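Alpha/beta hydrolase family protein (Bacillus anthracis, PDB 3OOS) is an uncharacterised member of the alpha/beta hydrolase fold family that probably hydrolyses a substrate not yet identified. Local coordinates at residues T75-D80 and G102-V107; V107-A112 and K218-P223. All blocks are in the same frame, centred on the assembly; numbering follows the deposited sequence.

Interaction 1: residues T75-D80 and G102-V107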
loop_
_atom_site.group_PDB
_atom_site.type_symbol
_atom_site.label_atom_id
_atom_site.label_comp_id
_atom_site.label_asym_id
_atom_site.label_seq_id
_atom_site.Cartn_x
_atom_site.Cartn_y
_atom_site.Cartn_z
ATOM N N THR A 75 -2.652 -12.766 6.292
ATOM C CA THR A 75 -2.622 -13.205 7.683
ATOM C C THR A 75 -1.189 -13.408 8.170
ATOM O O THR A 75 -0.808 -12.917 9.237
ATOM C CB THR A 75 -3.411 -14.512 7.889
ATOM O OG1 THR A 75 -4.792 -14.292 7.586
ATOM C CG2 THR A 75 -3.279 -14.981 9.328
ATOM N N GLU A 76 -0.400 -14.131 7.379
ATOM C CA GLU A 76 0.988 -14.461 7.727
ATOM C C GLU A 76 1.860 -13.206 7.703
ATOM O O GLU A 76 2.782 -13.063 8.511
ATOM C CB GLU A 76 1.557 -15.542 6.801
ATOM C CG GLU A 76 0.970 -16.938 7.053
ATOM C CD GLU A 76 1.257 -17.465 8.452
ATOM O OE1 GLU A 76 2.445 -17.564 8.819
ATOM O OE2 GLU A 76 0.294 -17.785 9.186
ATOM N N THR A 77 1.545 -12.295 6.784
ATOM C CA THR A 77 2.199 -10.987 6.715
ATOM C C THR A 77 2.022 -10.216 8.031
ATOM O O THR A 77 2.986 -9.653 8.567
ATOM C CB THR A 77 1.661 -10.152 5.528
ATOM O OG1 THR A 77 1.888 -10.859 4.301
ATOM C CG2 THR A 77 2.335 -8.786 5.463
ATOM N N ILE A 78 0.797 -10.199 8.552
ATOM C CA ILE A 78 0.524 -9.518 9.823
ATOM C C ILE A 78 1.341 -10.121 10.971
ATOM O O ILE A 78 1.887 -9.387 11.801
ATOM C CB ILE A 78 -0.997 -9.467 10.158
ATOM C CG1 ILE A 78 -1.768 -8.705 9.072
ATOM C CG2 ILE A 78 -1.244 -8.806 11.526
ATOM C CD1 ILE A 78 -1.137 -7.391 8.633
ATOM N N LYS A 79 1.435 -11.449 11.000
ATOM C CA LYS A 79 2.252 -12.142 11.996
ATOM C C LYS A 79 3.726 -11.730 11.898
ATOM O O LYS A 79 4.394 -11.557 12.919
ATOM C CB LYS A 79 2.097 -13.656 11.856
ATOM C CG LYS A 79 0.674 -14.145 12.075
ATOM C CD LYS A 79 0.573 -15.642 11.844
ATOM C CE LYS A 79 -0.824 -16.149 12.160
ATOM N NZ LYS A 79 -1.150 -15.963 13.599
ATOM N N ASP A 80 4.215 -11.562 10.669
ATOM C CA ASP A 80 5.582 -11.077 10.421
ATOM C C ASP A 80 5.768 -9.651 10.937
ATOM O O ASP A 80 6.750 -9.357 11.623
ATOM C CB ASP A 80 5.927 -11.137 8.928
ATOM C CG ASP A 80 6.184 -12.554 8.433
ATOM O OD1 ASP A 80 6.221 -13.498 9.250
ATOM O OD2 ASP A 80 6.358 -12.715 7.205
ATOM N N GLY A 102 -3.250 -0.753 1.451
ATOM C CA GLY A 102 -4.426 -0.344 2.228
ATOM C C GLY A 102 -5.283 -1.533 2.632
ATOM O O GLY A 102 -5.823 -1.578 3.739
HETATM N N MSE A 103 -5.404 -2.509 1.737
HETATM C CA MSE A 103 -6.105 -3.747 2.062
HETATM C C MSE A 103 -5.381 -4.461 3.196
HETATM O O MSE A 103 -6.013 -4.965 4.126
HETATM C CB MSE A 103 -6.215 -4.646 0.832
HETATM C CG MSE A 103 -7.006 -4.019 -0.298
HETATM SE SE MSE A 103 -6.903 -5.068 -1.926
HETATM C CE MSE A 103 -7.589 -3.713 -3.138
ATOM N N LEU A 104 -4.051 -4.481 3.123
ATOM C CA LEU A 104 -3.237 -5.067 4.184
ATOM C C LEU A 104 -3.464 -4.350 5.524
ATOM O O LEU A 104 -3.546 -5.002 6.572
ATOM C CB LEU A 104 -1.756 -5.059 3.791
ATOM C CG LEU A 104 -0.760 -5.714 4.754
ATOM C CD1 LEU A 104 -1.081 -7.196 4.994
ATOM C CD2 LEU A 104 0.658 -5.543 4.219
ATOM N N ALA A 105 -3.588 -3.023 5.479
ATOM C CA ALA A 105 -3.912 -2.217 6.665
ATOM C C ALA A 105 -5.212 -2.668 7.329
ATOM O O ALA A 105 -5.289 -2.778 8.556
ATOM C CB ALA A 105 -3.994 -0.734 6.302
ATOM N N LEU A 106 -6.229 -2.920 6.510
ATOM C CA LEU A 106 -7.523 -3.366 7.016
ATOM C C LEU A 106 -7.413 -4.732 7.681
ATOM O O LEU A 106 -8.021 -4.962 8.724
ATOM C CB LEU A 106 -8.577 -3.375 5.904
ATOM C CG LEU A 106 -8.889 -2.004 5.282
ATOM C CD1 LEU A 106 -9.809 -2.159 4.075
ATOM C CD2 LEU A 106 -9.494 -1.017 6.296
ATOM N N VAL A 107 -6.629 -5.626 7.086
ATOM C CA VAL A 107 -6.389 -6.941 7.682
ATOM C C VAL A 107 -5.567 -6.830 8.975
ATOM O O VAL A 107 -5.834 -7.549 9.931
ATOM C CB VAL A 107 -5.777 -7.938 6.662
ATOM C CG1 VAL A 107 -5.477 -9.287 7.319
ATOM C CG2 VAL A 107 -6.739 -8.133 5.491
#

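Interaction 2: residues V107-A112 and K218-P223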
loop_
_atom_site.group_PDB
_atom_site.type_symbol
_atom_site.label_atom_id
_atom_site.label_comp_id
_atom_site.label_asym_id
_atom_site.label_seq_id
_atom_site.Cartn_x
_atom_site.Cartn_y
_atom_site.Cartn_z
ATOM N N VAL A 107 -6.629 -5.626 7.086
ATOM C CA VAL A 107 -6.389 -6.941 7.682
ATOM C C VAL A 107 -5.567 -6.830 8.975
ATOM O O VAL A 107 -5.834 -7.549 9.931
ATOM C CB VAL A 107 -5.777 -7.938 6.662
ATOM C CG1 VAL A 107 -5.477 -9.287 7.319
ATOM C CG2 VAL A 107 -6.739 -8.133 5.491
ATOM N N TYR A 108 -4.596 -5.915 9.025
ATOM C CA TYR A 108 -3.877 -5.665 10.283
ATOM C C TYR A 108 -4.875 -5.301 11.388
ATOM O O TYR A 108 -4.809 -5.833 12.506
ATOM C CB TYR A 108 -2.827 -4.555 10.117
ATOM C CG TYR A 108 -1.605 -4.663 11.025
ATOM C CD1 TYR A 108 -1.695 -5.182 12.323
ATOM C CD2 TYR A 108 -0.358 -4.220 10.584
ATOM C CE1 TYR A 108 -0.567 -5.270 13.150
ATOM C CE2 TYR A 108 0.769 -4.297 11.398
ATOM C CZ TYR A 108 0.662 -4.822 12.673
ATOM O OH TYR A 108 1.794 -4.893 13.463
ATOM N N ALA A 109 -5.813 -4.416 11.059
ATOM C CA ALA A 109 -6.829 -3.986 12.019
ATOM C C ALA A 109 -7.747 -5.135 12.450
ATOM O O ALA A 109 -8.046 -5.287 13.635
ATOM C CB ALA A 109 -7.633 -2.825 11.454
ATOM N N THR A 110 -8.185 -5.957 11.504
ATOM C CA THR A 110 -9.120 -7.029 11.853
ATOM C C THR A 110 -8.457 -8.174 12.633
ATOM O O THR A 110 -9.100 -8.816 13.466
ATOM C CB THR A 110 -9.886 -7.574 10.628
ATOM O OG1 THR A 110 -8.962 -8.121 9.681
ATOM C CG2 THR A 110 -10.712 -6.463 9.967
ATOM N N GLU A 111 -7.180 -8.425 12.362
ATOM C CA GLU A 111 -6.457 -9.493 13.050
ATOM C C GLU A 111 -5.892 -9.027 14.386
ATOM O O GLU A 111 -5.972 -9.749 15.384
ATOM C CB GLU A 111 -5.319 -10.032 12.176
ATOM C CG GLU A 111 -5.778 -10.801 10.949
ATOM C CD GLU A 111 -6.070 -12.262 11.240
ATOM O OE1 GLU A 111 -5.171 -12.967 11.747
ATOM O OE2 GLU A 111 -7.197 -12.710 10.943
ATOM N N ALA A 112 -5.325 -7.821 14.403
ATOM C CA ALA A 112 -4.500 -7.373 15.531
ATOM C C ALA A 112 -4.617 -5.891 15.873
ATOM O O ALA A 112 -3.606 -5.230 16.124
ATOM C CB ALA A 112 -3.025 -7.742 15.268
ATOM N N LYS A 218 -16.789 -3.382 11.051
ATOM C CA LYS A 218 -17.727 -2.804 12.011
ATOM C C LYS A 218 -17.231 -2.959 13.451
ATOM O O LYS A 218 -17.725 -2.294 14.368
ATOM C CB LYS A 218 -19.112 -3.443 11.844
ATOM C CG LYS A 218 -19.727 -3.233 10.462
ATOM C CD LYS A 218 -21.029 -4.002 10.296
ATOM C CE LYS A 218 -21.845 -3.452 9.135
ATOM N NZ LYS A 218 -22.973 -4.346 8.759
ATOM N N PHE A 219 -16.249 -3.837 13.644
ATOM C CA PHE A 219 -15.707 -4.114 14.974
ATOM C C PHE A 219 -14.281 -3.588 15.157
ATOM O O PHE A 219 -13.643 -3.842 16.182
ATOM C CB PHE A 219 -15.819 -5.611 15.289
ATOM C CG PHE A 219 -17.230 -6.126 15.220
ATOM C CD1 PHE A 219 -18.103 -5.938 16.287
ATOM C CD2 PHE A 219 -17.703 -6.756 14.070
ATOM C CE1 PHE A 219 -19.419 -6.391 16.221
ATOM C CE2 PHE A 219 -19.018 -7.216 13.999
ATOM C CZ PHE A 219 -19.875 -7.032 15.074
ATOM N N VAL A 220 -13.804 -2.845 14.160
ATOM C CA VAL A 220 -12.523 -2.141 14.234
ATOM C C VAL A 220 -12.750 -0.812 14.962
ATOM O O VAL A 220 -13.511 0.042 14.494
ATOM C CB VAL A 220 -11.918 -1.921 12.821
ATOM C CG1 VAL A 220 -10.708 -0.978 12.868
ATOM C CG2 VAL A 220 -11.530 -3.266 12.196
ATOM N N LYS A 221 -12.089 -0.646 16.108
ATOM C CA LYS A 221 -12.388 0.458 17.025
ATOM C C LYS A 221 -11.300 1.533 17.079
ATOM O O LYS A 221 -11.478 2.576 17.716
ATOM C CB LYS A 221 -12.674 -0.080 18.439
ATOM C CG LYS A 221 -13.731 -1.202 18.524
ATOM C CD LYS A 221 -15.035 -0.894 17.768
ATOM C CE LYS A 221 -15.826 0.270 18.365
ATOM N NZ LYS A 221 -16.318 0.008 19.750
ATOM N N ILE A 222 -10.192 1.284 16.387
ATOM C CA ILE A 222 -9.047 2.196 16.380
ATOM C C ILE A 222 -9.259 3.376 15.427
ATOM O O ILE A 222 -10.046 3.272 14.479
ATOM C CB ILE A 222 -7.728 1.459 16.009
ATOM C CG1 ILE A 222 -7.773 0.946 14.567
ATOM C CG2 ILE A 222 -7.450 0.321 16.990
ATOM C CD1 ILE A 222 -6.516 0.218 14.137
ATOM N N PRO A 223 -8.560 4.513 15.676
ATOM C CA PRO A 223 -8.637 5.619 14.721
ATOM C C PRO A 223 -8.229 5.149 13.330
ATOM O O PRO A 223 -7.204 4.483 13.171
ATOM C CB PRO A 223 -7.621 6.623 15.267
ATOM C CG PRO A 223 -7.612 6.372 16.728
ATOM C CD PRO A 223 -7.768 4.886 16.866
#

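Interaction 1: residues T75-D80 and G102-V107
The contact between T75-D80 and G102-V107 rests on apolar packing, with I78 meeting L104 and V107, and T77 meeting L104. L104 is the central side chain on its helix. Its CG lies anti to the backbone N (chi1 -176°), which carries the two methyls out toward the other helix although the CB itself leaves at the flank. CD1 then reaches two residues at once. L104 CD1 sits 3.6 Å from I78 CD1 and 3.8 Å from T77 CG2. CD2 of L104 also reaches the T77 methyl, with 3.9 Å between L104 CD2 and T77 CG2. The side chains of I78 and L104 run past each other in opposite directions, and the CD1 methyl of I78 ends near the backbone of helix 100-112, with I78 CD1 4.0 Å from L104 O. One turn on from L104, V107 adds a looser touch: V107 CG1 is 4.1 Å from I78 CG1.

The axes of T75-D80 and G102-V107 come within 10.0 Å and cross at -74°, so the packing is confined to a small patch. Helix 100-112 follows strand 93-98 through a turn containing G97, S99 and G101, a GxSxG pattern that fits the nucleophile elbow of alpha/beta hydrolases, and L104 touches that turn. Helix 74-87 packs across one flank of this helix. A105 and L106 touch strand 116-122 of the central sheet.

Polar groups are bonded outside the interface. T77 turns its methyl to L104, and its OG1 bonds to S73 O and to R199. E76 and D80 both form salt bridges to R12.

Interaction 2: residues V107-A112 and K218-P223
A109 and V220 meet where K218-P223 passes beside V107-A112. A109 CA and V220 CA are 6.4 Å apart, the nearest CA pair between the segments. The small A109 side chain allows this closeness. Its single methyl points at the loop and meets both branches of V220, at 3.9 Å from A109 CB to V220 CG1 and 4.0 Å from A109 CB to V220 CG2.

V220 has chi1 170°. This sets CG1 opposite the backbone N and CG2 opposite the carbonyl carbon, and both methyls face the A109 CB. CG2 also reaches along the helix to T110, where T110 CG2 lies 4.0 Å from V220 CG2. The side chains of T110 and V220 cross at a slant.

T110 divides its two branches. At chi1 61° its OG1 sits between the backbone N and the carbonyl carbon, turned back toward the preceding turn of the helix. There T110 OG1 lies 3.2 Å from V107 O, with L106 O as a weaker alternative acceptor. The methyl is left for V220.

I222 adds a lighter touch. In one of its two modelled conformers, I222 CD1 comes 4.2 Å from A109 CB. The same side chain also touches L116 and I119 of strand 116-122.

The loop is held by Q113, whose side chain bonds to F219 O and K221 N. P223 pairs through its backbone with I119, just ahead of strand 224-229. The arrangement belongs to the alpha/beta hydrolase fold: a loop leading into a parallel strand of the central sheet packs on the C-terminal part of the helix after the likely nucleophile elbow.

In the fold
Both interactions use helix 100-112, and V107, common to both ranges, makes contact only in interaction 1. Their partners differ. Interaction 1 joins the helix to helix 74-87 in the buried interior, near the probable nucleophile elbow. Interaction 2 joins its last turns to the loop before strand 224-229, farther from the centre of the chain, and is only partly buried. Their centres are 11 Å apart. Each is apolar across its segments. The first relies mainly on isoleucine, leucine and valine branches between two helices, the second on an alanine methyl that lets a loop come close. They also touch directly, as I78 of interaction 1 packs against Y108 of interaction 2.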